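Local coordinates for protein P47 (Clostridium botulinum, PDB 6EKT) that belongs to the tubular lipid-binding (TULIP) superfamily and may form part of a progenitor complex protecting botulinum neurotoxin A2 on its way through the host gut, at residues D69-I74 / L82-P87; K266-V271 / S285-Y290; F93-T98 / E155-K160. All coordinates share one frame; numbering follows the deposited sequence.

Contact 1: D69-I74 / L82-P87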
loop_
_atom_site.group_PDB
_atom_site.type_symbol
_atom_site.label_atom_id
_atom_site.label_comp_id
_atom_site.label_asym_id
_atom_site.label_seq_id
_atom_site.Cartn_x
_atom_site.Cartn_y
_atom_site.Cartn_z
ATOM N N ASP A 69 30.441 0.991 16.854
ATOM C CA ASP A 69 30.863 0.764 15.475
ATOM C C ASP A 69 29.735 1.154 14.503
ATOM O O ASP A 69 29.951 1.935 13.568
ATOM C CB ASP A 69 31.219 -0.718 15.307
ATOM C CG ASP A 69 32.434 -0.944 14.437
ATOM O OD1 ASP A 69 32.308 -0.858 13.200
ATOM O OD2 ASP A 69 33.516 -1.234 14.996
ATOM N N ASN A 70 28.538 0.623 14.771
ATOM C CA ASN A 70 27.370 0.711 13.892
ATOM C C ASN A 70 26.161 0.187 14.672
ATOM O O ASN A 70 26.339 -0.416 15.729
ATOM C CB ASN A 70 27.582 -0.158 12.651
ATOM C CG ASN A 70 26.556 0.120 11.575
ATOM O OD1 ASN A 70 25.842 1.113 11.649
ATOM N ND2 ASN A 70 26.470 -0.753 10.582
ATOM N N TRP A 71 24.950 0.445 14.171
ATOM C CA TRP A 71 23.752 -0.323 14.563
ATOM C C TRP A 71 23.203 -0.890 13.264
ATOM O O TRP A 71 23.142 -0.176 12.258
ATOM C CB TRP A 71 22.678 0.543 15.228
ATOM C CG TRP A 71 22.922 0.978 16.646
ATOM C CD1 TRP A 71 24.114 0.976 17.340
ATOM C CD2 TRP A 71 21.952 1.546 17.528
ATOM N NE1 TRP A 71 23.928 1.473 18.611
ATOM C CE2 TRP A 71 22.618 1.844 18.750
ATOM C CE3 TRP A 71 20.578 1.824 17.414
ATOM C CZ2 TRP A 71 21.954 2.398 19.851
ATOM C CZ3 TRP A 71 19.919 2.390 18.502
ATOM C CH2 TRP A 71 20.609 2.663 19.713
ATOM N N GLU A 72 22.821 -2.165 13.265
ATOM C CA GLU A 72 22.361 -2.843 12.048
ATOM C C GLU A 72 21.168 -3.731 12.353
ATOM O O GLU A 72 21.239 -4.580 13.249
ATOM C CB GLU A 72 23.487 -3.684 11.433
ATOM C CG GLU A 72 23.069 -4.514 10.218
ATOM C CD GLU A 72 24.062 -5.613 9.831
ATOM O OE1 GLU A 72 25.052 -5.839 10.558
ATOM O OE2 GLU A 72 23.854 -6.265 8.783
ATOM N N ILE A 73 20.087 -3.527 11.606
ATOM C CA ILE A 73 18.875 -4.340 11.696
ATOM C C ILE A 73 19.167 -5.706 11.098
ATOM O O ILE A 73 19.827 -5.802 10.071
ATOM C CB ILE A 73 17.682 -3.697 10.931
ATOM C CG1 ILE A 73 17.421 -2.274 11.442
ATOM C CG2 ILE A 73 16.410 -4.565 11.020
ATOM C CD1 ILE A 73 16.659 -1.411 10.454
ATOM N N ILE A 74 18.685 -6.751 11.769
ATOM C CA ILE A 74 18.784 -8.130 11.289
ATOM C C ILE A 74 17.406 -8.787 11.397
ATOM O O ILE A 74 16.503 -8.231 12.032
ATOM C CB ILE A 74 19.885 -8.943 12.054
ATOM C CG1 ILE A 74 19.581 -9.064 13.563
ATOM C CG2 ILE A 74 21.270 -8.337 11.801
ATOM C CD1 ILE A 74 20.554 -9.938 14.349
ATOM N N LEU A 82 12.316 -4.239 16.276
ATOM C CA LEU A 82 13.414 -4.538 15.369
ATOM C C LEU A 82 14.513 -5.256 16.128
ATOM O O LEU A 82 14.882 -4.825 17.227
ATOM C CB LEU A 82 14.015 -3.258 14.773
ATOM C CG LEU A 82 13.277 -2.459 13.721
ATOM C CD1 LEU A 82 14.164 -1.296 13.311
ATOM C CD2 LEU A 82 12.914 -3.297 12.500
ATOM N N ARG A 83 15.033 -6.334 15.546
ATOM C CA ARG A 83 16.253 -6.965 16.065
ATOM C C ARG A 83 17.486 -6.270 15.477
ATOM O O ARG A 83 17.548 -6.050 14.267
ATOM C CB ARG A 83 16.277 -8.460 15.768
ATOM C CG ARG A 83 17.311 -9.186 16.624
ATOM C CD ARG A 83 17.253 -10.680 16.441
ATOM N NE ARG A 83 16.075 -11.309 17.055
ATOM C CZ ARG A 83 15.826 -12.618 17.004
ATOM N NH1 ARG A 83 16.659 -13.439 16.373
ATOM N NH2 ARG A 83 14.740 -13.114 17.573
ATOM N N ILE A 84 18.446 -5.901 16.331
ATOM C CA ILE A 84 19.595 -5.098 15.902
ATOM C C ILE A 84 20.903 -5.560 16.539
ATOM O O ILE A 84 20.907 -6.045 17.686
ATOM C CB ILE A 84 19.398 -3.578 16.134
ATOM C CG1 ILE A 84 19.231 -3.245 17.630
ATOM C CG2 ILE A 84 18.249 -3.040 15.261
ATOM C CD1 ILE A 84 19.457 -1.780 17.968
ATOM N N LYS A 85 21.990 -5.449 15.777
ATOM C CA LYS A 85 23.335 -5.654 16.311
ATOM C C LYS A 85 23.905 -4.281 16.640
ATOM O O LYS A 85 23.777 -3.355 15.830
ATOM C CB LYS A 85 24.244 -6.327 15.282
ATOM C CG LYS A 85 23.914 -7.767 14.917
ATOM C CD LYS A 85 24.951 -8.243 13.911
ATOM C CE LYS A 85 24.526 -9.496 13.160
ATOM N NZ LYS A 85 25.549 -9.811 12.116
ATOM N N THR A 86 24.546 -4.147 17.805
ATOM C CA THR A 86 25.131 -2.862 18.203
ATOM C C THR A 86 26.627 -3.013 18.546
ATOM O O THR A 86 27.023 -2.767 19.690
ATOM C CB THR A 86 24.363 -2.196 19.375
ATOM O OG1 THR A 86 24.457 -3.026 20.541
ATOM C CG2 THR A 86 22.879 -1.970 19.037
ATOM N N PRO A 87 27.461 -3.420 17.554
ATOM C CA PRO A 87 28.882 -3.662 17.810
ATOM C C PRO A 87 29.559 -2.446 18.469
ATOM O O PRO A 87 29.383 -1.305 18.019
ATOM C CB PRO A 87 29.463 -3.944 16.413
ATOM C CG PRO A 87 28.458 -3.380 15.451
ATOM C CD PRO A 87 27.137 -3.623 16.123
HETATM O O HOH W 1 14.167 -7.626 12.978
#
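Trp71 meets Thr86 and Ile84 on the buried side of an antiparallel β-hairpin whose strand 72-74 forms one outer edge of a six-stranded sheet. The CG2 methyl of Thr86 sits over the five-membered ring of Trp71 in a CH-π contact, 3.6 Å from the ring centroid and only 9° off its normal. Further round the indole, Ile84 CD1 comes in obliquely to Trp71 CE3 at 3.8 Å. Ile84 sends CG1 between its own N and carbonyl carbon (chi1 62°), which brings CD1 to the indole and leaves CG2 against Ile73. Ile73 in turn puts its CD1 3.8 Å from Leu82 CD1. This is the tight part of the contact: helix 35-49 packs on Trp71 and Ile73, and Phe129 meets the Trp71 ring with its plane turned steeply to it.

The backbone ties the two strands together at Glu72 and Lys85, a hydrogen-bonded pair with Glu72 N to Lys85 O at 3.0 Å and Lys85 N to Glu72 O at 2.8 Å. Toward the open end of the hairpin, Asp69 N adds a bond to Pro87 O.

The other face, carrying Glu72, Ile74, Arg83 and Lys85, is partly exposed and looser. Glu72 and Lys85 run alongside each other pointing the same way, yet OE1 of Glu72 stays 4.3 Å from NZ of Lys85, beyond a salt bridge. Their charges probably still attract. The Lys85 chain is used along its length, since its CE lies 3.7 Å from CG2 of Ile74, which lies athwart it. Arg83 lends its CG and CD to Ile74 but directs NE to Glu110 on the neighbouring strand. Past the straight bond from Ile74 N to Arg83 O (171° at the hydrogen), a water donates to Ile74 O at 2.6 Å and accepts from Arg83 N.

Contact 2: K266-V271 / S285-Y290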
loop_
_atom_site.group_PDB
_atom_site.type_symbol
_atom_site.label_atom_id
_atom_site.label_comp_id
_atom_site.label_asym_id
_atom_site.label_seq_id
_atom_site.Cartn_x
_atom_site.Cartn_y
_atom_site.Cartn_z
ATOM N N LYS A 266 -18.554 10.445 -13.461
ATOM C CA LYS A 266 -18.347 9.764 -12.189
ATOM C C LYS A 266 -19.628 9.680 -11.355
ATOM O O LYS A 266 -19.912 8.633 -10.767
ATOM C CB LYS A 266 -17.226 10.466 -11.394
ATOM C CG LYS A 266 -16.895 9.812 -10.055
ATOM C CD LYS A 266 -16.014 10.718 -9.198
ATOM C CE LYS A 266 -15.672 10.033 -7.881
ATOM N NZ LYS A 266 -14.687 10.831 -7.080
ATOM N N ASN A 267 -20.405 10.766 -11.340
ATOM C CA ASN A 267 -21.618 10.877 -10.514
ATOM C C ASN A 267 -22.731 9.863 -10.887
ATOM O O ASN A 267 -23.659 9.650 -10.099
ATOM C CB ASN A 267 -22.154 12.317 -10.549
ATOM C CG ASN A 267 -22.697 12.697 -11.911
ATOM O OD1 ASN A 267 -21.966 12.739 -12.907
ATOM N ND2 ASN A 267 -23.997 12.941 -11.974
ATOM N N ASN A 268 -22.623 9.243 -12.070
ATOM C CA ASN A 268 -23.558 8.192 -12.506
ATOM C C ASN A 268 -23.257 6.822 -11.929
ATOM O O ASN A 268 -24.011 5.866 -12.153
ATOM C CB ASN A 268 -23.594 8.104 -14.042
ATOM C CG ASN A 268 -24.164 9.358 -14.673
ATOM O OD1 ASN A 268 -23.435 10.185 -15.220
ATOM N ND2 ASN A 268 -25.471 9.530 -14.553
ATOM N N PHE A 269 -22.161 6.716 -11.173
ATOM C CA PHE A 269 -21.719 5.433 -10.662
ATOM C C PHE A 269 -21.373 5.537 -9.179
ATOM O O PHE A 269 -21.216 6.639 -8.654
ATOM C CB PHE A 269 -20.472 4.952 -11.416
ATOM C CG PHE A 269 -20.632 4.904 -12.916
ATOM C CD1 PHE A 269 -20.335 6.035 -13.712
ATOM C CD2 PHE A 269 -21.052 3.732 -13.545
ATOM C CE1 PHE A 269 -20.460 5.998 -15.106
ATOM C CE2 PHE A 269 -21.175 3.690 -14.946
ATOM C CZ PHE A 269 -20.878 4.816 -15.723
ATOM N N GLU A 270 -21.240 4.379 -8.534
ATOM C CA GLU A 270 -20.840 4.296 -7.135
ATOM C C GLU A 270 -20.280 2.910 -6.829
ATOM O O GLU A 270 -20.577 1.937 -7.531
ATOM C CB GLU A 270 -22.038 4.612 -6.213
ATOM C CG GLU A 270 -23.075 3.505 -6.118
ATOM C CD GLU A 270 -24.313 3.925 -5.353
ATOM O OE1 GLU A 270 -25.213 4.492 -5.978
ATOM O OE2 GLU A 270 -24.389 3.688 -4.127
ATOM N N VAL A 271 -19.501 2.832 -5.745
ATOM C CA VAL A 271 -18.968 1.577 -5.259
ATOM C C VAL A 271 -19.926 0.969 -4.234
ATOM O O VAL A 271 -20.288 1.616 -3.251
ATOM C CB VAL A 271 -17.563 1.772 -4.609
ATOM C CG1 VAL A 271 -17.124 0.506 -3.891
ATOM C CG2 VAL A 271 -16.541 2.165 -5.666
ATOM N N SER A 285 -28.060 5.459 -12.124
ATOM C CA SER A 285 -29.001 6.150 -13.009
ATOM C C SER A 285 -28.736 5.714 -14.468
ATOM O O SER A 285 -27.700 5.100 -14.775
ATOM C CB SER A 285 -28.823 7.670 -12.865
ATOM O OG SER A 285 -27.440 7.979 -12.822
ATOM N N THR A 286 -29.675 6.024 -15.359
ATOM C CA THR A 286 -29.526 5.735 -16.792
ATOM C C THR A 286 -28.288 6.417 -17.340
ATOM O O THR A 286 -27.970 7.552 -16.973
ATOM C CB THR A 286 -30.725 6.258 -17.596
ATOM O OG1 THR A 286 -31.919 5.871 -16.925
ATOM C CG2 THR A 286 -30.720 5.676 -19.016
ATOM N N LEU A 287 -27.587 5.696 -18.193
ATOM C CA LEU A 287 -26.402 6.203 -18.826
ATOM C C LEU A 287 -26.755 6.577 -20.244
ATOM O O LEU A 287 -27.110 5.718 -21.054
ATOM C CB LEU A 287 -25.290 5.156 -18.768
ATOM C CG LEU A 287 -25.010 4.495 -17.404
ATOM C CD1 LEU A 287 -23.854 3.515 -17.576
ATOM C CD2 LEU A 287 -24.669 5.536 -16.339
ATOM N N ASN A 288 -26.690 7.879 -20.516
ATOM C CA ASN A 288 -27.089 8.441 -21.806
ATOM C C ASN A 288 -25.867 8.513 -22.707
ATOM O O ASN A 288 -25.062 9.448 -22.586
ATOM C CB ASN A 288 -27.654 9.848 -21.596
ATOM C CG ASN A 288 -28.968 9.833 -20.862
ATOM O OD1 ASN A 288 -29.970 9.385 -21.403
ATOM N ND2 ASN A 288 -28.972 10.314 -19.616
ATOM N N TRP A 289 -25.708 7.507 -23.566
ATOM C CA TRP A 289 -24.591 7.454 -24.522
ATOM C C TRP A 289 -24.574 8.682 -25.444
ATOM O O TRP A 289 -25.610 9.328 -25.643
ATOM C CB TRP A 289 -24.666 6.170 -25.366
ATOM C CG TRP A 289 -23.333 5.692 -25.837
ATOM C CD1 TRP A 289 -22.850 5.728 -27.098
ATOM C CD2 TRP A 289 -22.296 5.127 -25.017
ATOM N NE1 TRP A 289 -21.560 5.216 -27.128
ATOM C CE2 TRP A 289 -21.210 4.825 -25.867
ATOM C CE3 TRP A 289 -22.195 4.827 -23.648
ATOM C CZ2 TRP A 289 -20.022 4.250 -25.398
ATOM C CZ3 TRP A 289 -21.009 4.250 -23.168
ATOM C CH2 TRP A 289 -19.935 3.969 -24.051
ATOM N N TYR A 290 -23.400 9.004 -25.990
ATOM C CA TYR A 290 -23.296 10.050 -26.999
ATOM C C TYR A 290 -23.976 9.635 -28.316
ATOM O O TYR A 290 -24.225 8.456 -28.561
ATOM C CB TYR A 290 -21.847 10.485 -27.226
ATOM C CG TYR A 290 -20.873 9.370 -27.538
ATOM C CD1 TYR A 290 -20.622 8.969 -28.858
ATOM C CD2 TYR A 290 -20.168 8.733 -26.514
ATOM C CE1 TYR A 290 -19.696 7.961 -29.143
ATOM C CE2 TYR A 290 -19.260 7.720 -26.793
ATOM C CZ TYR A 290 -19.021 7.344 -28.108
ATOM O OH TYR A 290 -18.107 6.331 -28.358
#
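The ring of Phe269 and the amide of Asn268 are the two flat groups that meet segment 285-290, and Leu287 touches both residues. One methyl of Leu287, CD1, approaches the far end of the Phe269 ring obliquely, 3.7 Å from CZ. The ring edge has Lys266 O in its plane, and Phe306 packs against the ring edge-to-face. The Asn268 amide works through its plane: ND2 donates to Ser285 OG at 3.0 Å, with the oxygen only 9° out of the amide plane and an N-H...O angle of 160°. Asn268 holds CG opposite its carbonyl carbon (chi1 -65°), which aims the amide at Ser285. At the root of the same side chain, Asn268 CB rests 3.6 Å from Leu287 CD2, the two side chains lying alongside but heading opposite ways.

The contact lies at the start of the β-hairpin of strands 269-273 and 279-288. Segment 266-268 is a short 3-10 turn leading into the first strand, closed by a bond from Phe269 N to Lys266 O of 3.0 Å. Backbone bonds pair Asn268 with Asn284 and Glu270 with Val282, just beside the contact.

Asn268 is held at both ends of its amide, because OD1 accepts from Asn265 N while ND2 reaches across. That double grip should fix the amide's rotation, so a buried amide finds partners for both its oxygen and its nitrogen directly beside the apolar Leu287-Phe269 contact.

Contact 3: F93-T98 / E155-K160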
loop_
_atom_site.group_PDB
_atom_site.type_symbol
_atom_site.label_atom_id
_atom_site.label_comp_id
_atom_site.label_asym_id
_atom_site.label_seq_id
_atom_site.Cartn_x
_atom_site.Cartn_y
_atom_site.Cartn_z
ATOM N N PHE A 93 33.193 -1.532 31.104
ATOM C CA PHE A 93 32.404 -1.320 32.309
ATOM C C PHE A 93 33.213 -1.686 33.550
ATOM O O PHE A 93 34.158 -2.476 33.467
ATOM C CB PHE A 93 31.033 -2.005 32.252
ATOM C CG PHE A 93 31.071 -3.504 32.378
ATOM C CD1 PHE A 93 31.233 -4.312 31.252
ATOM C CD2 PHE A 93 30.888 -4.119 33.624
ATOM C CE1 PHE A 93 31.238 -5.705 31.365
ATOM C CE2 PHE A 93 30.892 -5.509 33.742
ATOM C CZ PHE A 93 31.064 -6.300 32.611
ATOM N N LYS A 94 32.843 -1.067 34.654
ATOM C CA LYS A 94 33.501 -1.235 35.932
ATOM C C LYS A 94 32.510 -1.509 37.023
ATOM O O LYS A 94 31.556 -0.794 37.165
ATOM C CB LYS A 94 34.248 0.049 36.272
ATOM C CG LYS A 94 35.234 -0.051 37.425
ATOM C CD LYS A 94 36.241 1.094 37.389
ATOM C CE LYS A 94 37.153 1.074 38.610
ATOM N NZ LYS A 94 37.903 2.354 38.791
ATOM N N VAL A 95 32.776 -2.536 37.816
ATOM C CA VAL A 95 31.901 -2.902 38.898
ATOM C C VAL A 95 32.547 -2.951 40.290
ATOM O O VAL A 95 32.520 -1.980 40.989
ATOM C CB VAL A 95 31.105 -4.221 38.600
ATOM C CG1 VAL A 95 30.101 -4.527 39.693
ATOM C CG2 VAL A 95 30.300 -4.071 37.331
ATOM N N ARG A 96 33.135 -4.067 40.683
ATOM C CA ARG A 96 33.624 -4.194 42.066
ATOM C C ARG A 96 35.126 -4.011 42.105
ATOM O O ARG A 96 35.881 -4.844 42.579
ATOM C CB ARG A 96 33.147 -5.530 42.668
ATOM C CG ARG A 96 31.674 -5.538 43.089
ATOM C CD ARG A 96 30.954 -6.856 42.815
ATOM N NE ARG A 96 31.837 -7.963 43.111
ATOM C CZ ARG A 96 31.470 -9.187 43.463
ATOM N NH1 ARG A 96 30.196 -9.510 43.551
ATOM N NH2 ARG A 96 32.417 -10.100 43.711
ATOM N N ASN A 97 35.533 -2.844 41.665
ATOM C CA ASN A 97 36.953 -2.528 41.458
ATOM C C ASN A 97 37.540 -3.353 40.294
ATOM O O ASN A 97 38.760 -3.417 40.122
ATOM C CB ASN A 97 37.766 -2.727 42.761
ATOM C CG ASN A 97 38.535 -1.485 43.179
ATOM O OD1 ASN A 97 39.026 -0.716 42.342
ATOM N ND2 ASN A 97 38.654 -1.285 44.492
ATOM N N THR A 98 36.657 -3.968 39.496
ATOM C CA THR A 98 37.039 -4.753 38.317
ATOM C C THR A 98 36.533 -4.037 37.073
ATOM O O THR A 98 35.354 -3.684 36.995
ATOM C CB THR A 98 36.427 -6.174 38.338
ATOM O OG1 THR A 98 36.595 -6.761 39.634
ATOM C CG2 THR A 98 37.082 -7.072 37.290
ATOM N N GLU A 155 28.844 -11.170 32.132
ATOM C CA GLU A 155 27.635 -11.108 31.317
ATOM C C GLU A 155 26.472 -10.497 32.100
ATOM O O GLU A 155 25.713 -9.652 31.581
ATOM C CB GLU A 155 27.280 -12.517 30.828
ATOM C CG GLU A 155 26.237 -12.571 29.738
ATOM C CD GLU A 155 26.254 -13.888 28.978
ATOM O OE1 GLU A 155 26.733 -13.895 27.833
ATOM O OE2 GLU A 155 25.808 -14.919 29.520
ATOM N N PHE A 156 26.347 -10.923 33.357
ATOM C CA PHE A 156 25.251 -10.507 34.226
ATOM C C PHE A 156 25.290 -9.000 34.461
ATOM O O PHE A 156 24.278 -8.298 34.258
ATOM C CB PHE A 156 25.326 -11.278 35.560
ATOM C CG PHE A 156 24.096 -11.129 36.411
ATOM C CD1 PHE A 156 22.981 -11.944 36.189
ATOM C CD2 PHE A 156 24.036 -10.157 37.413
ATOM C CE1 PHE A 156 21.823 -11.796 36.952
ATOM C CE2 PHE A 156 22.885 -10.007 38.184
ATOM C CZ PHE A 156 21.784 -10.834 37.955
ATOM N N TYR A 157 26.462 -8.498 34.867
ATOM C CA TYR A 157 26.632 -7.056 35.096
ATOM C C TYR A 157 26.554 -6.205 33.830
ATOM O O TYR A 157 25.998 -5.086 33.853
ATOM C CB TYR A 157 27.902 -6.752 35.907
ATOM C CG TYR A 157 27.736 -7.146 37.353
ATOM C CD1 TYR A 157 26.875 -6.423 38.206
ATOM C CD2 TYR A 157 28.406 -8.255 37.877
ATOM C CE1 TYR A 157 26.702 -6.795 39.544
ATOM C CE2 TYR A 157 28.241 -8.625 39.208
ATOM C CZ TYR A 157 27.396 -7.894 40.036
ATOM O OH TYR A 157 27.245 -8.292 41.358
ATOM N N PHE A 158 27.090 -6.744 32.737
ATOM C CA PHE A 158 27.027 -6.070 31.454
ATOM C C PHE A 158 25.568 -5.842 31.019
ATOM O O PHE A 158 25.206 -4.734 30.601
ATOM C CB PHE A 158 27.814 -6.833 30.371
ATOM C CG PHE A 158 27.666 -6.242 28.985
ATOM C CD1 PHE A 158 28.268 -5.020 28.654
ATOM C CD2 PHE A 158 26.928 -6.911 28.004
ATOM C CE1 PHE A 158 28.122 -4.472 27.381
ATOM C CE2 PHE A 158 26.793 -6.372 26.723
ATOM C CZ PHE A 158 27.385 -5.154 26.410
ATOM N N ASN A 159 24.746 -6.882 31.136
ATOM C CA ASN A 159 23.329 -6.800 30.754
ATOM C C ASN A 159 22.601 -5.710 31.493
ATOM O O ASN A 159 21.842 -4.947 30.882
ATOM C CB ASN A 159 22.621 -8.135 30.977
ATOM C CG ASN A 159 23.077 -9.185 29.992
ATOM O OD1 ASN A 159 23.730 -8.864 28.980
ATOM N ND2 ASN A 159 22.774 -10.455 30.290
ATOM N N LYS A 160 22.828 -5.648 32.803
ATOM C CA LYS A 160 22.228 -4.619 33.635
ATOM C C LYS A 160 22.693 -3.225 33.214
ATOM O O LYS A 160 21.862 -2.338 33.030
ATOM C CB LYS A 160 22.522 -4.886 35.113
ATOM C CG LYS A 160 21.834 -3.926 36.066
ATOM C CD LYS A 160 22.811 -2.867 36.579
ATOM C CE LYS A 160 22.207 -2.051 37.712
ATOM N NZ LYS A 160 22.874 -0.715 37.796
#
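Segment 93-98 leaves strand 91-94 and turns through a tight loop, closed by Val95 N to Thr98 O at 2.9 Å. Segment 155-160 is a turn and a half of helix. The backbones stay well apart, 7.2 Å between the CA atoms of Phe93 and Phe158, and no hydrogen bond joins them, so the contact rests mainly on side chains. Phe93 places CG between its backbone N and carbonyl carbon (chi1 72°), which sends its ring at the helix. There CE1 lies 3.7 Å from Phe158 CB, and the backbone N of Phe158 stands over one ring face. The Phe158 ring presents its edge to Phe93 CD1. This is helix-on-sheet packing: helix 152-168 lies against the four-stranded antiparallel sheet that includes strand 91-94, with Leu102 and Leu150 touching Phe158 as well. Farther along, Val95 splits its methyls on Tyr157. CG1 sits over the centre of the ring in a CH-π contact, 4.0 Å from the centroid, while CG2 reaches Tyr157 CB at 3.9 Å. At the exposed margin, the bent Arg96 chain brings NH1 to 3.9 Å from Tyr157 OH.

Along the chain the order is contact 1, contact 3, contact 2, none nested in another. Contacts 1 and 3 lie on the same side of the chain's centre, their centres about 22 Å apart and nearest atoms about 7 Å. Strand 81-88 of contact 1 is followed directly by strand 91-94 of contact 3, so the chain passes from the six-stranded sheet to the four-stranded one. Contact 2 lies on the opposite side, about 56 Å from contact 1 and 75 Å from contact 3 between centres, in a separate antiparallel sheet. The three sample both halves of an elongated protein, contact 3 farthest out, in a fold whose middle β-sheet wrapped around a long α-helix resembles the TULIP superfamily.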